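Local structure of putative Transcriptional Regulator (Rhodococcus sp., 2IA2) at residues Cys199-Asp202 with Gln203-Glu206; Ser230-Ala233 with Ala234-Ser237; Asp240-Ser243 with Asp244-Ser248. The protein probably regulates transcription as an IclR-family protein, joining an N-terminal helix-turn-helix DNA-binding domain to a C-terminal domain likely to sense a small-molecule effector. All blocks are in the same frame, centred on the assembly; numbering follows the deposited sequence.

Interaction 1: residues Cys199-Asp202 with Gln203-Glu206; sequences CVLD and QELE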
# COMPACT_ATOMS: atom_id res chain seq x y z
N CYS A 199 -15.23 -18.31 14.78
CA CYS A 199 -16.56 -18.85 14.69
C CYS A 199 -16.40 -20.22 14.12
O CYS A 199 -15.66 -20.41 13.16
CB CYS A 199 -17.42 -17.99 13.73
SG CYS A 199 -19.04 -18.71 13.42
N VAL A 200 -17.03 -21.19 14.74
CA VAL A 200 -17.16 -22.51 14.17
C VAL A 200 -18.60 -22.75 13.82
O VAL A 200 -19.48 -22.60 14.64
CB VAL A 200 -16.68 -23.60 15.08
CG1 VAL A 200 -16.81 -24.91 14.44
CG2 VAL A 200 -15.28 -23.36 15.49
N LEU A 201 -18.82 -23.10 12.57
CA LEU A 201 -20.14 -23.38 12.08
C LEU A 201 -20.27 -24.83 11.77
O LEU A 201 -19.56 -25.32 10.96
CB LEU A 201 -20.45 -22.54 10.86
CG LEU A 201 -21.92 -22.39 10.61
CD1 LEU A 201 -22.23 -21.01 10.30
CD2 LEU A 201 -22.35 -23.32 9.54
N ASP A 202 -21.15 -25.51 12.46
CA ASP A 202 -21.27 -26.96 12.40
C ASP A 202 -22.54 -27.34 11.69
O ASP A 202 -23.58 -27.44 12.28
CB ASP A 202 -21.25 -27.57 13.79
CG ASP A 202 -21.31 -29.08 13.77
OD1 ASP A 202 -21.10 -29.68 12.73
OD2 ASP A 202 -21.56 -29.67 14.80
N GLN A 203 -22.44 -27.48 10.39
CA GLN A 203 -23.53 -27.99 9.53
C GLN A 203 -24.86 -27.22 9.56
O GLN A 203 -25.92 -27.83 9.49
CB GLN A 203 -23.77 -29.50 9.77
CG GLN A 203 -22.51 -30.27 10.07
CD GLN A 203 -22.74 -31.74 10.25
OE1 GLN A 203 -23.35 -32.37 9.41
NE2 GLN A 203 -22.20 -32.30 11.33
N GLU A 204 -24.79 -25.89 9.65
CA GLU A 204 -26.00 -25.06 9.59
C GLU A 204 -26.30 -24.60 8.16
O GLU A 204 -27.41 -24.13 7.87
CB GLU A 204 -25.86 -23.85 10.50
CG GLU A 204 -25.77 -24.21 11.98
CD GLU A 204 -25.85 -22.99 12.88
OE1 GLU A 204 -26.73 -22.14 12.64
OE2 GLU A 204 -25.06 -22.87 13.82
N LEU A 205 -25.30 -24.75 7.29
CA LEU A 205 -25.44 -24.33 5.90
C LEU A 205 -25.80 -25.56 5.08
O LEU A 205 -26.81 -25.59 4.37
CB LEU A 205 -24.14 -23.67 5.38
CG LEU A 205 -24.14 -23.11 3.94
CD1 LEU A 205 -25.25 -22.09 3.68
CD2 LEU A 205 -22.76 -22.52 3.62
N GLU A 206 -24.99 -26.60 5.22
CA GLU A 206 -25.23 -27.84 4.50
C GLU A 206 -24.84 -28.99 5.42
O GLU A 206 -23.86 -28.90 6.18
CB GLU A 206 -24.41 -27.80 3.19
CG GLU A 206 -24.78 -28.83 2.18
CD GLU A 206 -24.27 -28.48 0.81
OE1 GLU A 206 -24.90 -27.67 0.10
OE2 GLU A 206 -23.21 -29.01 0.43
O HOH W 1 -22.82 -24.22 14.41
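Gln203 lies alongside Asp202, the two side chains pointing the same way, and the overlap runs from Gln203 CG, 3.1 Å from Asp202 OD1, out to the amide. There Gln203 NE2 donates to Asp202 OD1 at 3.2 Å, moderately bent at 149°. The carboxylate oxygen is met on its syn side and somewhat out of plane, while it sits in the plane of the amide. Asp202 has CG anti to its backbone N (chi1 -177°), which swings the carboxylate forward to its neighbour; Gln203 itself takes a left-handed backbone conformation, ending strand 199-202. The carboxylate has stronger partners elsewhere, Arg210 on OD1 and Arg178 on OD2, and the Gln203 carbonyl OE1 is taken by Gly208 N. With a leucine in place of Gln203, Gly208 N would probably lose its acceptor and Asp202 OD1 one of its donors.

The Leu201 side chain crosses that of Glu204 at a slant, its CD2 3.5 Å from Glu204 N and 3.7 Å from Glu204 CB. Glu204 thus lies back beside the strand end, and a water bridges the two, accepting from Asp202 N (2.9 Å) and donating to Glu204 OE2 (2.7 Å). The other oxygen, OE1, pairs with Arg152 on helix 149-156. The turn lies at the edge strand of the sheet, and its two carboxylates, each matched by arginine, are probably held ionised, with the amide as a neutral link to the loop beyond.

Interaction 2: residues Ser230-Ala233 with Ala234-Ser237; sequences STPA and ARYS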
# COMPACT_ATOMS: atom_id res chain seq x y z
N SER A 230 -12.69 -24.53 5.37
CA SER A 230 -13.96 -25.25 5.26
C SER A 230 -13.65 -26.72 5.04
O SER A 230 -12.73 -27.08 4.29
CB SER A 230 -14.78 -24.69 4.08
OG SER A 230 -16.14 -25.14 4.15
N THR A 231 -14.44 -27.60 5.68
CA THR A 231 -14.14 -29.05 5.65
C THR A 231 -15.35 -29.94 5.87
O THR A 231 -16.29 -29.55 6.60
CB THR A 231 -13.00 -29.39 6.67
OG1 THR A 231 -12.47 -30.68 6.37
CG2 THR A 231 -13.48 -29.34 8.12
N PRO A 232 -15.38 -31.12 5.23
CA PRO A 232 -16.45 -32.08 5.58
C PRO A 232 -16.42 -32.40 7.06
O PRO A 232 -15.35 -32.54 7.64
CB PRO A 232 -16.12 -33.34 4.73
CG PRO A 232 -15.46 -32.73 3.52
CD PRO A 232 -14.54 -31.66 4.14
N ALA A 233 -17.58 -32.50 7.66
CA ALA A 233 -17.65 -32.91 9.05
C ALA A 233 -16.91 -34.25 9.28
O ALA A 233 -16.30 -34.47 10.36
CB ALA A 233 -19.12 -33.00 9.49
N ALA A 234 -16.92 -35.15 8.28
CA ALA A 234 -16.31 -36.50 8.47
C ALA A 234 -14.79 -36.51 8.63
O ALA A 234 -14.22 -37.47 9.17
CB ALA A 234 -16.73 -37.43 7.32
N ARG A 235 -14.09 -35.46 8.19
CA ARG A 235 -12.62 -35.46 8.27
C ARG A 235 -12.05 -35.13 9.67
O ARG A 235 -10.91 -35.53 9.99
CB ARG A 235 -12.05 -34.46 7.28
CG ARG A 235 -12.39 -34.69 5.85
CD ARG A 235 -11.60 -33.64 4.94
NE ARG A 235 -10.17 -33.94 4.92
CZ ARG A 235 -9.68 -35.02 4.34
NH1 ARG A 235 -10.51 -35.89 3.70
NH2 ARG A 235 -8.38 -35.24 4.36
N TYR A 236 -12.82 -34.42 10.51
CA TYR A 236 -12.35 -34.02 11.89
C TYR A 236 -13.49 -34.05 12.90
O TYR A 236 -14.58 -33.57 12.61
CB TYR A 236 -11.78 -32.56 11.88
CG TYR A 236 -10.69 -32.31 10.86
CD1 TYR A 236 -11.00 -31.86 9.58
CD2 TYR A 236 -9.34 -32.52 11.18
CE1 TYR A 236 -10.02 -31.69 8.62
CE2 TYR A 236 -8.32 -32.29 10.21
CZ TYR A 236 -8.69 -31.91 8.94
OH TYR A 236 -7.69 -31.71 7.97
N SER A 237 -13.25 -34.52 14.11
CA SER A 237 -14.19 -34.24 15.23
C SER A 237 -14.13 -32.74 15.56
O SER A 237 -13.12 -32.07 15.21
CB SER A 237 -13.80 -35.02 16.47
OG SER A 237 -12.56 -34.53 16.95
O HOH W 2 -14.81 -31.35 10.29
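Two consecutive turns bring Arg235 and Tyr236 back over the end of strand 223-232, and the backbone bonds come first. Arg235 N donates to Pro232 O at 3.2 Å, approaching from above the carbonyl plane, 57° out of it; with Ala233 and Ala234 at the corners this is a type I turn. The next bond in the series, Tyr236 N to Ala233 O, is weak at 3.5 Å. A water also spans the turn, its oxygen 3.0 Å from Pro232 O and 3.2 Å from Tyr236 O; it can donate to either, although it has more acceptors nearby than protons to give.

The side-chain contacts gather round Thr231. Its OG1, anti to the backbone N (chi1 -164°), is directed at the returning chain, 3.4 Å from Arg235 CD. The same oxygen reaches the edge of the Tyr236 ring in its plane, 3.5 Å from CE1, and the methyl CG2 stands 3.8 Å from Tyr236 CD1; the threonine and tyrosine side chains cross at about a right angle. Arg235 runs beside Pro232, pointing the same way, with its CD 3.6 Å from Pro232 CD; a bend at chi3 then turns the guanidinium off this line.

The charged and polar ends converge on Glu109: Arg235 NE forms a salt bridge with its OE2, Tyr236 OH bonds to the same oxygen, and Thr231 OG1 reaches OE1 weakly. In the fold, the turn carries the chain from strand 223-232, flanked by strands 110-117 and 209-217, into helix 238-244, whose start is capped by Ser237 OG bonding to Asp240 N.

Interaction 3: residues Asp240-Ser243 with Asp244-Ser248; sequences DLHS and DLIPS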
# COMPACT_ATOMS: atom_id res chain seq x y z
N ASP A 240 -10.86 -32.05 17.29
CA ASP A 240 -9.69 -31.98 16.37
C ASP A 240 -9.55 -30.64 15.66
O ASP A 240 -8.46 -30.21 15.36
CB ASP A 240 -9.74 -33.07 15.28
CG ASP A 240 -9.88 -34.49 15.83
OD1 ASP A 240 -9.47 -34.72 17.00
OD2 ASP A 240 -10.41 -35.38 15.08
N LEU A 241 -10.66 -29.97 15.35
CA LEU A 241 -10.58 -28.65 14.66
C LEU A 241 -9.79 -27.65 15.52
O LEU A 241 -8.93 -26.90 15.01
CB LEU A 241 -11.98 -28.12 14.44
CG LEU A 241 -13.03 -28.96 13.69
CD1 LEU A 241 -14.32 -28.19 13.73
CD2 LEU A 241 -12.67 -29.12 12.28
N HIS A 242 -10.06 -27.66 16.84
CA HIS A 242 -9.38 -26.77 17.79
C HIS A 242 -7.93 -27.12 17.94
O HIS A 242 -7.13 -26.25 18.19
CB HIS A 242 -10.05 -26.74 19.17
CG HIS A 242 -11.40 -26.13 19.16
ND1 HIS A 242 -11.60 -24.77 19.28
CD2 HIS A 242 -12.63 -26.67 18.97
CE1 HIS A 242 -12.89 -24.50 19.18
NE2 HIS A 242 -13.54 -25.64 19.00
N SER A 243 -7.55 -28.38 17.81
CA SER A 243 -6.13 -28.69 18.04
C SER A 243 -5.32 -28.59 16.78
O SER A 243 -4.14 -28.24 16.83
CB SER A 243 -5.95 -30.08 18.66
OG SER A 243 -6.83 -30.99 18.03
N ASP A 244 -5.96 -28.87 15.66
CA ASP A 244 -5.26 -29.05 14.39
C ASP A 244 -5.39 -27.97 13.31
O ASP A 244 -4.54 -27.94 12.44
CB ASP A 244 -5.64 -30.42 13.79
CG ASP A 244 -5.26 -31.60 14.72
OD1 ASP A 244 -4.33 -31.48 15.60
OD2 ASP A 244 -5.92 -32.65 14.56
N LEU A 245 -6.45 -27.15 13.31
CA LEU A 245 -6.78 -26.26 12.21
C LEU A 245 -6.96 -24.83 12.69
O LEU A 245 -6.51 -23.91 12.03
CB LEU A 245 -8.08 -26.66 11.48
CG LEU A 245 -8.16 -28.09 10.89
CD1 LEU A 245 -9.49 -28.34 10.16
CD2 LEU A 245 -7.00 -28.32 10.01
N ILE A 246 -7.66 -24.65 13.81
CA ILE A 246 -7.99 -23.29 14.24
C ILE A 246 -6.70 -22.51 14.63
O ILE A 246 -6.60 -21.37 14.30
CB ILE A 246 -9.07 -23.28 15.36
CG1 ILE A 246 -10.42 -23.70 14.77
CG2 ILE A 246 -9.12 -21.87 16.10
CD1 ILE A 246 -11.49 -24.05 15.80
N PRO A 247 -5.70 -23.14 15.31
CA PRO A 247 -4.44 -22.41 15.59
C PRO A 247 -3.78 -21.81 14.35
O PRO A 247 -3.32 -20.68 14.39
CB PRO A 247 -3.53 -23.50 16.20
CG PRO A 247 -4.55 -24.44 16.89
CD PRO A 247 -5.67 -24.51 15.88
N SER A 248 -3.72 -22.58 13.27
CA SER A 248 -3.14 -22.09 12.03
C SER A 248 -3.99 -21.01 11.41
O SER A 248 -3.47 -20.04 10.93
CB SER A 248 -2.96 -23.26 11.04
OG SER A 248 -2.04 -24.16 11.59
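Ile246 CD1 sits over one face of the His242 ring in a CH-pi contact, 3.8 Å from the centroid and 20° off the normal, displaced toward the ND1-CE1 side of the rim. The two side chains run side by side, and Ile246 CG1, anti to its carbonyl carbon (chi1 -71°), extends back along the preceding turn to place the methyl there.

The tight part of the contact is the buried side of the helix. Leu241 O is gripped by two amides: Leu245 N at 3.0 Å, the ordinary helical partner, and Ile246 N at 2.8 Å, one residue further on and almost straight in line with the carbonyl. Leu241 CD2 and Leu245 CD1 touch obliquely at 3.9 Å, and both leucines, with Ile246, lean on Met212 of strand 209-217.

The exposed side, with Ser243, Asp244 and Pro247, differs in its side chains, which make few apolar contacts across the junction, while the backbone bonds carry on. Here Asp240 O takes Asp244 N at 2.9 Å and also the Ser243 hydroxyl, Ser243 OG lying 3.2 Å away; both donors come from the same face of the carbonyl plane. Asp240 OD1 and Asp244 OD2 are 4.8 Å apart, like charges that may repel mildly. Pro247 cannot offer an N-H to His242 O, and its CD rests 3.2 Å from that oxygen instead.

Leu245 is the residue where helical angles lapse, and it occupies the N-cap position of the next helix. The bond from Ile246 N to Leu241 O is of the pi type, i+5 to i, beside the ordinary i+4 one; it marks the break where helix 238-244 passes into helix 246-264, with Pro247 in the first turn of the second helix, where no amide donor is needed.

Overall arrangement
Along the chain the three contacts come in series, and none encloses or crosses another; the first two each close a short turn, the third spans the break between two helices. Interaction 1 rounds the end of edge strand 199-202, before the chain returns as strand 209-217. Interaction 2 turns out of strand 223-232, on the far side of 209-217 from 199-202, and meets interaction 1 where Ala233 CB packs on Gln203 NE2. Interaction 3 follows at once. Its Leu241 and Leu245 pack on Tyr236, and Leu241 and Ile246 reach Val200, joining the last two helices to the turn at Tyr236, to edge strand 199-202 and thereby to the six-stranded antiparallel sheet of the C-terminal domain.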